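Long-range contacts in putative histidinol-phosphate aminotransferase (PDB 3P1T), which probably transfers the amino group of L-histidinol phosphate to 2-oxoglutarate, using pyridoxal 5'-phosphate, in histidine biosynthesis: residues A22-P27 with R314-R319; S145-Q150 with F279-N284; R194-S199 with L207-G212. All coordinates share one frame; numbering follows the deposited sequence.

Contact 1. Residues A22-P27 with R314-R319. With TLA (L(+)-tartaric acid), chain F.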
loop_
_atom_site.group_PDB
_atom_site.type_symbol
_atom_site.label_atom_id
_atom_site.label_comp_id
_atom_site.label_asym_id
_atom_site.label_seq_id
_atom_site.Cartn_x
_atom_site.Cartn_y
_atom_site.Cartn_z
ATOM N N ALA A 22 -3.263 -9.743 -22.626
ATOM C CA ALA A 22 -3.166 -8.284 -22.729
ATOM C C ALA A 22 -2.423 -7.605 -21.565
ATOM O O ALA A 22 -2.016 -6.454 -21.746
ATOM C CB ALA A 22 -4.571 -7.695 -22.808
ATOM N N PHE A 23 -2.284 -8.255 -20.374
ATOM C CA PHE A 23 -1.683 -7.563 -19.218
ATOM C C PHE A 23 -0.385 -8.190 -18.710
ATOM O O PHE A 23 0.075 -7.796 -17.632
ATOM C CB PHE A 23 -2.672 -7.496 -18.050
ATOM C CG PHE A 23 -3.928 -6.770 -18.433
ATOM C CD1 PHE A 23 -3.920 -5.396 -18.628
ATOM C CD2 PHE A 23 -5.112 -7.463 -18.648
ATOM C CE1 PHE A 23 -5.070 -4.728 -19.047
ATOM C CE2 PHE A 23 -6.271 -6.787 -19.040
ATOM C CZ PHE A 23 -6.237 -5.427 -19.241
ATOM N N ASN A 24 0.244 -9.085 -19.501
ATOM C CA ASN A 24 1.540 -9.709 -19.188
ATOM C C ASN A 24 1.497 -10.442 -17.837
ATOM O O ASN A 24 2.504 -10.471 -17.117
ATOM C CB ASN A 24 2.683 -8.654 -19.182
ATOM C CG ASN A 24 2.909 -7.966 -20.499
ATOM O OD1 ASN A 24 2.671 -8.517 -21.587
ATOM N ND2 ASN A 24 3.410 -6.752 -20.425
ATOM N N GLU A 25 0.345 -11.047 -17.507
ATOM C CA GLU A 25 0.199 -11.769 -16.245
ATOM C C GLU A 25 0.823 -13.166 -16.341
ATOM O O GLU A 25 0.968 -13.715 -17.446
ATOM C CB GLU A 25 -1.294 -11.873 -15.864
ATOM C CG GLU A 25 -1.972 -10.543 -15.539
ATOM C CD GLU A 25 -3.481 -10.520 -15.703
ATOM O OE1 GLU A 25 -3.981 -11.076 -16.706
ATOM O OE2 GLU A 25 -4.160 -9.881 -14.868
ATOM N N ASN A 26 1.207 -13.744 -15.186
ATOM C CA ASN A 26 1.700 -15.130 -15.131
ATOM C C ASN A 26 0.466 -16.018 -15.345
ATOM O O ASN A 26 -0.493 -15.860 -14.582
ATOM C CB ASN A 26 2.447 -15.410 -13.819
ATOM C CG ASN A 26 2.996 -16.802 -13.688
ATOM O OD1 ASN A 26 2.346 -17.798 -14.006
ATOM N ND2 ASN A 26 4.184 -16.913 -13.135
ATOM N N PRO A 27 0.403 -16.860 -16.414
ATOM C CA PRO A 27 -0.845 -17.589 -16.704
ATOM C C PRO A 27 -1.025 -18.883 -15.917
ATOM O O PRO A 27 -2.109 -19.485 -15.985
ATOM C CB PRO A 27 -0.703 -17.910 -18.189
ATOM C CG PRO A 27 0.751 -18.090 -18.388
ATOM C CD PRO A 27 1.417 -17.110 -17.463
ATOM N N ARG A 314 0.498 -5.445 -28.597
ATOM C CA ARG A 314 1.385 -6.162 -27.693
ATOM C C ARG A 314 0.651 -7.410 -27.265
ATOM O O ARG A 314 -0.379 -7.330 -26.589
ATOM C CB ARG A 314 1.820 -5.283 -26.497
ATOM C CG ARG A 314 2.963 -5.890 -25.680
ATOM C CD ARG A 314 3.079 -5.277 -24.297
ATOM N NE ARG A 314 1.920 -5.631 -23.483
ATOM C CZ ARG A 314 1.489 -4.929 -22.450
ATOM N NH1 ARG A 314 2.114 -3.818 -22.089
ATOM N NH2 ARG A 314 0.413 -5.315 -21.782
ATOM N N ILE A 315 1.126 -8.559 -27.738
ATOM C CA ILE A 315 0.527 -9.863 -27.444
ATOM C C ILE A 315 1.317 -10.540 -26.326
ATOM O O ILE A 315 2.511 -10.802 -26.502
ATOM C CB ILE A 315 0.485 -10.751 -28.728
ATOM C CG1 ILE A 315 -0.213 -10.032 -29.908
ATOM C CG2 ILE A 315 -0.151 -12.108 -28.401
ATOM C CD1 ILE A 315 -0.143 -10.758 -31.239
ATOM N N SER A 316 0.666 -10.843 -25.193
ATOM C CA SER A 316 1.355 -11.557 -24.113
ATOM C C SER A 316 1.501 -13.048 -24.468
ATOM O O SER A 316 0.785 -13.556 -25.346
ATOM C CB SER A 316 0.618 -11.388 -22.791
ATOM O OG SER A 316 0.549 -10.018 -22.440
ATOM N N ILE A 317 2.469 -13.726 -23.834
ATOM C CA ILE A 317 2.693 -15.156 -24.041
ATOM C C ILE A 317 2.084 -15.876 -22.836
ATOM O O ILE A 317 2.570 -15.706 -21.704
ATOM C CB ILE A 317 4.202 -15.475 -24.260
ATOM C CG1 ILE A 317 4.827 -14.656 -25.418
ATOM C CG2 ILE A 317 4.455 -16.960 -24.391
ATOM C CD1 ILE A 317 4.166 -14.762 -26.801
ATOM N N GLY A 318 0.990 -16.604 -23.081
ATOM C CA GLY A 318 0.274 -17.344 -22.041
ATOM C C GLY A 318 0.621 -18.816 -22.040
ATOM O O GLY A 318 1.718 -19.192 -22.463
ATOM N N ARG A 319 -0.309 -19.669 -21.583
ATOM C CA ARG A 319 -0.081 -21.116 -21.665
ATOM C C ARG A 319 -0.202 -21.587 -23.142
ATOM O O ARG A 319 -0.704 -20.856 -23.997
ATOM C CB ARG A 319 -1.053 -21.879 -20.757
ATOM C CG ARG A 319 -0.630 -21.960 -19.298
ATOM C CD ARG A 319 -1.774 -22.411 -18.404
ATOM N NE ARG A 319 -2.766 -21.341 -18.232
ATOM C CZ ARG A 319 -3.946 -21.286 -18.846
ATOM N NH1 ARG A 319 -4.331 -22.269 -19.649
ATOM N NH2 ARG A 319 -4.764 -20.262 -18.633
HETATM O O1 TLA F . 3.704 -3.863 -15.040
HETATM C C1 TLA F . 3.371 -3.537 -16.170
HETATM C C2 TLA F . 1.910 -2.881 -16.534
HETATM O O2 TLA F . 0.917 -2.142 -15.535
HETATM C C3 TLA F . 1.113 -4.103 -17.303
HETATM O O3 TLA F . 0.126 -5.062 -16.529
HETATM C C4 TLA F . 0.693 -3.538 -18.779
HETATM O O4 TLA F . -0.627 -3.804 -18.950
HETATM O O41 TLA F . 1.651 -2.829 -19.699
#

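Contact 2. Residues S145-Q150 with F279-N284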
loop_
_atom_site.group_PDB
_atom_site.type_symbol
_atom_site.label_atom_id
_atom_site.label_comp_id
_atom_site.label_asym_id
_atom_site.label_seq_id
_atom_site.Cartn_x
_atom_site.Cartn_y
_atom_site.Cartn_z
ATOM N N SER A 145 12.432 -3.150 -22.296
ATOM C CA SER A 145 11.384 -2.126 -22.415
ATOM C C SER A 145 9.977 -2.695 -22.671
ATOM O O SER A 145 9.803 -3.691 -23.370
ATOM C CB SER A 145 11.714 -1.158 -23.544
ATOM O OG SER A 145 10.667 -0.217 -23.719
ATOM N N ASN A 146 8.978 -2.011 -22.122
ATOM C CA ASN A 146 7.557 -2.281 -22.327
ATOM C C ASN A 146 7.023 -1.125 -23.172
ATOM O O ASN A 146 7.236 0.017 -22.760
ATOM C CB ASN A 146 6.818 -2.450 -20.982
ATOM C CG ASN A 146 5.324 -2.672 -21.069
ATOM O OD1 ASN A 146 4.756 -2.935 -22.123
ATOM N ND2 ASN A 146 4.650 -2.579 -19.944
ATOM N N PRO A 147 6.487 -1.335 -24.410
ATOM C CA PRO A 147 6.070 -2.599 -25.039
ATOM C C PRO A 147 6.966 -3.129 -26.174
ATOM O O PRO A 147 6.533 -4.055 -26.881
ATOM C CB PRO A 147 4.723 -2.192 -25.637
ATOM C CG PRO A 147 4.971 -0.788 -26.133
ATOM C CD PRO A 147 5.994 -0.182 -25.197
ATOM N N THR A 148 8.183 -2.567 -26.363
ATOM C CA THR A 148 9.049 -2.938 -27.493
ATOM C C THR A 148 9.741 -4.279 -27.275
ATOM O O THR A 148 10.048 -4.978 -28.245
ATOM C CB THR A 148 10.086 -1.840 -27.764
ATOM O OG1 THR A 148 10.977 -1.739 -26.665
ATOM C CG2 THR A 148 9.439 -0.477 -28.051
ATOM N N GLY A 149 9.980 -4.622 -26.022
ATOM C CA GLY A 149 10.666 -5.848 -25.647
ATOM C C GLY A 149 12.155 -5.776 -25.901
ATOM O O GLY A 149 12.841 -6.787 -25.840
ATOM N N GLN A 150 12.660 -4.581 -26.194
ATOM C CA GLN A 150 14.066 -4.336 -26.472
ATOM C C GLN A 150 14.839 -4.143 -25.195
ATOM O O GLN A 150 14.327 -3.566 -24.221
ATOM C CB GLN A 150 14.253 -3.099 -27.382
ATOM C CG GLN A 150 13.588 -3.179 -28.751
ATOM C CD GLN A 150 14.038 -4.361 -29.556
ATOM O OE1 GLN A 150 15.225 -4.509 -29.906
ATOM N NE2 GLN A 150 13.081 -5.227 -29.865
ATOM N N PHE A 279 6.216 -11.123 -23.847
ATOM C CA PHE A 279 5.259 -10.659 -24.845
ATOM C C PHE A 279 5.967 -10.370 -26.146
ATOM O O PHE A 279 7.196 -10.346 -26.153
ATOM C CB PHE A 279 4.534 -9.386 -24.335
ATOM C CG PHE A 279 5.453 -8.240 -23.976
ATOM C CD1 PHE A 279 6.039 -7.459 -24.966
ATOM C CD2 PHE A 279 5.747 -7.956 -22.653
ATOM C CE1 PHE A 279 6.928 -6.435 -24.635
ATOM C CE2 PHE A 279 6.605 -6.903 -22.323
ATOM C CZ PHE A 279 7.187 -6.151 -23.314
ATOM N N VAL A 280 5.212 -10.089 -27.233
ATOM C CA VAL A 280 5.797 -9.714 -28.529
ATOM C C VAL A 280 5.037 -8.506 -29.094
ATOM O O VAL A 280 3.800 -8.447 -28.984
ATOM C CB VAL A 280 5.868 -10.862 -29.575
ATOM C CG1 VAL A 280 6.924 -11.901 -29.200
ATOM C CG2 VAL A 280 4.502 -11.506 -29.825
ATOM N N LEU A 281 5.782 -7.523 -29.672
ATOM C CA LEU A 281 5.170 -6.369 -30.325
ATOM C C LEU A 281 4.978 -6.710 -31.799
ATOM O O LEU A 281 5.933 -7.133 -32.454
ATOM C CB LEU A 281 5.990 -5.097 -30.137
ATOM C CG LEU A 281 5.312 -3.793 -30.581
ATOM C CD1 LEU A 281 4.233 -3.354 -29.593
ATOM C CD2 LEU A 281 6.322 -2.696 -30.723
ATOM N N VAL A 282 3.731 -6.594 -32.301
ATOM C CA VAL A 282 3.368 -6.928 -33.682
ATOM C C VAL A 282 2.814 -5.681 -34.391
ATOM O O VAL A 282 2.037 -4.936 -33.790
ATOM C CB VAL A 282 2.348 -8.103 -33.716
ATOM C CG1 VAL A 282 2.022 -8.521 -35.149
ATOM C CG2 VAL A 282 2.870 -9.298 -32.935
ATOM N N GLU A 283 3.214 -5.466 -35.671
ATOM C CA GLU A 283 2.716 -4.370 -36.511
ATOM C C GLU A 283 1.241 -4.573 -36.802
ATOM O O GLU A 283 0.827 -5.693 -37.147
ATOM C CB GLU A 283 3.492 -4.236 -37.826
ATOM C CG GLU A 283 4.881 -3.631 -37.698
ATOM C CD GLU A 283 5.589 -3.303 -39.002
ATOM O OE1 GLU A 283 4.924 -3.258 -40.066
ATOM O OE2 GLU A 283 6.817 -3.065 -38.951
ATOM N N ASN A 284 0.443 -3.504 -36.649
ATOM C CA ASN A 284 -0.994 -3.580 -36.884
ATOM C C ASN A 284 -1.502 -2.341 -37.654
ATOM O O ASN A 284 -2.197 -1.495 -37.097
ATOM C CB ASN A 284 -1.741 -3.739 -35.554
ATOM C CG ASN A 284 -3.229 -3.911 -35.724
ATOM O OD1 ASN A 284 -3.713 -4.533 -36.687
ATOM N ND2 ASN A 284 -3.980 -3.305 -34.816
#

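Contact 3. Residues R194-S199 with L207-G212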
loop_
_atom_site.group_PDB
_atom_site.type_symbol
_atom_site.label_atom_id
_atom_site.label_comp_id
_atom_site.label_asym_id
_atom_site.label_seq_id
_atom_site.Cartn_x
_atom_site.Cartn_y
_atom_site.Cartn_z
ATOM N N ARG A 194 12.874 -4.226 -9.199
ATOM C CA ARG A 194 12.404 -5.570 -9.563
ATOM C C ARG A 194 10.946 -5.713 -9.139
ATOM O O ARG A 194 10.593 -5.273 -8.035
ATOM C CB ARG A 194 13.267 -6.680 -8.933
ATOM C CG ARG A 194 14.712 -6.712 -9.402
ATOM C CD ARG A 194 14.844 -7.285 -10.781
ATOM N NE ARG A 194 16.231 -7.257 -11.248
ATOM C CZ ARG A 194 17.083 -8.267 -11.129
ATOM N NH1 ARG A 194 16.711 -9.390 -10.532
ATOM N NH2 ARG A 194 18.319 -8.158 -11.603
ATOM N N SER A 195 10.107 -6.318 -10.008
ATOM C CA SER A 195 8.671 -6.537 -9.779
ATOM C C SER A 195 8.378 -7.983 -9.394
ATOM O O SER A 195 9.061 -8.886 -9.891
ATOM C CB SER A 195 7.891 -6.186 -11.044
ATOM O OG SER A 195 6.487 -6.326 -10.900
ATOM N N PHE A 196 7.345 -8.218 -8.550
ATOM C CA PHE A 196 6.949 -9.582 -8.199
ATOM C C PHE A 196 5.646 -9.937 -8.927
ATOM O O PHE A 196 5.049 -10.988 -8.668
ATOM C CB PHE A 196 6.810 -9.762 -6.663
ATOM C CG PHE A 196 8.097 -9.508 -5.903
ATOM C CD1 PHE A 196 9.161 -10.410 -5.975
ATOM C CD2 PHE A 196 8.263 -8.354 -5.156
ATOM C CE1 PHE A 196 10.373 -10.142 -5.335
ATOM C CE2 PHE A 196 9.473 -8.095 -4.502
ATOM C CZ PHE A 196 10.520 -8.991 -4.594
ATOM N N SER A 197 5.237 -9.078 -9.873
ATOM C CA SER A 197 3.974 -9.197 -10.601
ATOM C C SER A 197 4.005 -10.206 -11.775
ATOM O O SER A 197 2.944 -10.750 -12.134
ATOM C CB SER A 197 3.553 -7.833 -11.151
ATOM O OG SER A 197 3.157 -6.930 -10.130
ATOM N N LYS A 198 5.184 -10.457 -12.381
ATOM C CA LYS A 198 5.215 -11.298 -13.577
ATOM C C LYS A 198 5.669 -12.705 -13.217
ATOM O O LYS A 198 4.856 -13.472 -12.714
ATOM C CB LYS A 198 6.109 -10.673 -14.679
ATOM C CG LYS A 198 5.904 -9.165 -14.918
ATOM C CD LYS A 198 4.449 -8.742 -15.194
ATOM C CE LYS A 198 4.305 -7.251 -15.302
ATOM N NZ LYS A 198 2.878 -6.861 -15.256
ATOM N N SER A 199 6.940 -13.043 -13.458
ATOM C CA SER A 199 7.540 -14.343 -13.187
ATOM C C SER A 199 7.184 -14.907 -11.802
ATOM O O SER A 199 7.015 -16.125 -11.692
ATOM C CB SER A 199 9.052 -14.228 -13.298
ATOM O OG SER A 199 9.512 -13.000 -12.755
ATOM N N LEU A 207 3.559 -5.623 -5.698
ATOM C CA LEU A 207 4.752 -5.504 -4.866
ATOM C C LEU A 207 6.005 -5.452 -5.737
ATOM O O LEU A 207 6.036 -6.007 -6.849
ATOM C CB LEU A 207 4.872 -6.657 -3.848
ATOM C CG LEU A 207 3.771 -6.809 -2.819
ATOM C CD1 LEU A 207 3.966 -8.059 -2.009
ATOM C CD2 LEU A 207 3.688 -5.602 -1.911
ATOM N N GLY A 208 7.033 -4.809 -5.202
ATOM C CA GLY A 208 8.318 -4.661 -5.866
ATOM C C GLY A 208 9.422 -4.377 -4.870
ATOM O O GLY A 208 9.157 -4.043 -3.707
ATOM N N ALA A 209 10.666 -4.529 -5.324
ATOM C CA ALA A 209 11.863 -4.289 -4.529
ATOM C C ALA A 209 12.758 -3.263 -5.220
ATOM O O ALA A 209 13.087 -3.428 -6.398
ATOM C CB ALA A 209 12.620 -5.598 -4.305
ATOM N N LEU A 210 13.132 -2.197 -4.493
ATOM C CA LEU A 210 14.018 -1.138 -4.993
ATOM C C LEU A 210 15.387 -1.295 -4.364
ATOM O O LEU A 210 15.487 -1.403 -3.138
ATOM C CB LEU A 210 13.443 0.272 -4.719
ATOM C CG LEU A 210 14.334 1.468 -5.066
ATOM C CD1 LEU A 210 14.612 1.565 -6.582
ATOM C CD2 LEU A 210 13.739 2.756 -4.529
ATOM N N PHE A 211 16.434 -1.285 -5.192
ATOM C CA PHE A 211 17.822 -1.434 -4.730
ATOM C C PHE A 211 18.583 -0.156 -5.017
ATOM O O PHE A 211 18.452 0.403 -6.107
ATOM C CB PHE A 211 18.507 -2.652 -5.390
ATOM C CG PHE A 211 17.705 -3.924 -5.264
ATOM C CD1 PHE A 211 16.733 -4.255 -6.205
ATOM C CD2 PHE A 211 17.896 -4.782 -4.195
ATOM C CE1 PHE A 211 15.963 -5.422 -6.070
ATOM C CE2 PHE A 211 17.130 -5.961 -4.071
ATOM C CZ PHE A 211 16.172 -6.270 -5.006
ATOM N N GLY A 212 19.350 0.309 -4.038
ATOM C CA GLY A 212 20.132 1.530 -4.179
ATOM C C GLY A 212 21.137 1.746 -3.069
ATOM O O GLY A 212 21.327 0.870 -2.207
HETATM O O HOH W 1 4.868 -4.313 -9.343
HETATM O O HOH W 2 3.370 -7.775 -7.429
#

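Contact 1. Residues A22-P27 with R314-R319
The Arg314 guanidinium carries Asn24 ND2 over the centre of one face, 3.3 Å above its plane, while Ala22 O and carboxylate oxygen O41 of a tartrate, probably from the crystallisation liquor, lie at its edge. Amide and guanidinium planes are turned 44° apart, and the two side chains cross at about a right angle. Arg314 NH1 gives tartrate O41 a bond of 2.6 Å; NH2 makes weak bonds to Ala22 O (2.7 Å) and tartrate O4 (3.4 Å), so both carboxylate oxygens face the guanidinium. A chi1 of -168° and a bend at chi3 bring the group from the middle of strand 312-316 to Ala22 O. Ser316 OG donates to Asn24 OD1 at 2.7 Å, and Tyr173 bonds ND2 of that amide, holding both its ends. The Pro27 ring packs on Gly318, and Arg319 NE reaches Pro27 O (3.0 Å) from above the carbonyl plane; this side chain, which also pairs with Glu321, is poorly ordered, making the bond less certain. Tartrate O3 bonds Phe23 O at 2.9 Å. The arrangement recalls the substrate-carboxylate arginine of class I aminotransferases, consistent with Arg314 receiving a carboxylate of 2-oxoglutarate or possibly the phosphate of histidinol phosphate.

Contact 2. Residues S145-Q150 with F279-N284
Thr148 and Leu281 come nearest along the backbone, their CA atoms 5.9 Å apart, where the loop 145-150 curls against strand 279-283 with Gly149 N bonded back to Ser145 O. Phe279 and Leu281, alternate residues on the strand, both point at this loop. The Phe279 ring enters with its far end: CZ lies 3.6 Å from Ser145 O, which sits in the ring plane at the edge, and CE1 approaches Pro147 O obliquely. A chi1 of 57° places CG between backbone N and carbonyl carbon, and that brings the end of the ring to Ser145 O and Pro147 O. Leu281 shares Pro147 O with the ring, its CB 3.5 Å away, and its CD1 meets Pro147 CB at 4.2 Å. The peptide bond between Asn146 and Pro147 is cis. Asn146-Pro147-Thr148-Gly149 is the Asn-Pro-Thr-Gly motif of fold-type I aminotransferases, in which the asparagine typically faces the pocket; here Asn146 OD1 accepts from Arg314 NH1, while its ND2 bonds a tartrate probably taken from the crystallisation liquor. Phe279 also lies in a cation-pi contact with Arg314 and meets Tyr173 edge-to-face. Gln150 N makes a weak bond of 3.3 Å to Thr148 OG1.

Contact 3. Residues R194-S199 with L207-G212
Leu207 O is gripped from two directions: Phe196 N donates to it at 3.1 Å, tilted 30° from the carbonyl plane, and a water donates at 3.2 Å. That water also bonds Ser195 OG and Ser197 OG, while a second water joins Ser197 OG to Leu207 N, so the two segments are bridged by solvent as well as by backbone. Ser195 OG in addition accepts from Ser197 N, an ST turn where strand 190-195 gives way to loop. Before it, Arg194 and Ala209 form an antiparallel hydrogen-bonded pair, Ala209 N to Arg194 O being 2.8 Å, and Ser195 faces Gly208 as a non-hydrogen-bonded pair. With CG beside its backbone N (chi1 -61°), the Phe196 ring lies along the partner strand: CD2 is 4.0 Å from Leu207 CB and CZ 4.0 Å from Ala209 CB. The Arg194 CG lies 3.8 Å from Phe211 CE1, and the chain then bends away so that its guanidinium pairs with Glu171. These antiparallel neighbours, joined by residues 196-207, belong to the seven-stranded sheet, between strands 71-74 and 166-170; Phe196 touches Leu60 and Phe64 of helix 52-64 and Leu237 and Leu241 of helix 231-241.

Along the chain the contacts are nested: contact 3 falls within the loop closed by contact 2, which in turn falls within that closed by contact 1. Contacts 1 and 2, with centres 12 Å apart, share the small sheet in which strands 312-316 and 279-283 are neighbours. Contact 3 is on the seven-stranded sheet, its centre about 18 Å from that of contact 1 and 21 Å from that of contact 2. The loop after its first strand brings Lys198, probably the lysine that carries the cofactor by the family's sequence pattern, against Asn24. Phe23, Asn146, Lys198 and Arg314 gather round the tartrate, and Tyr48 of the second subunit bonds Lys198, placing the site at the dimer interface.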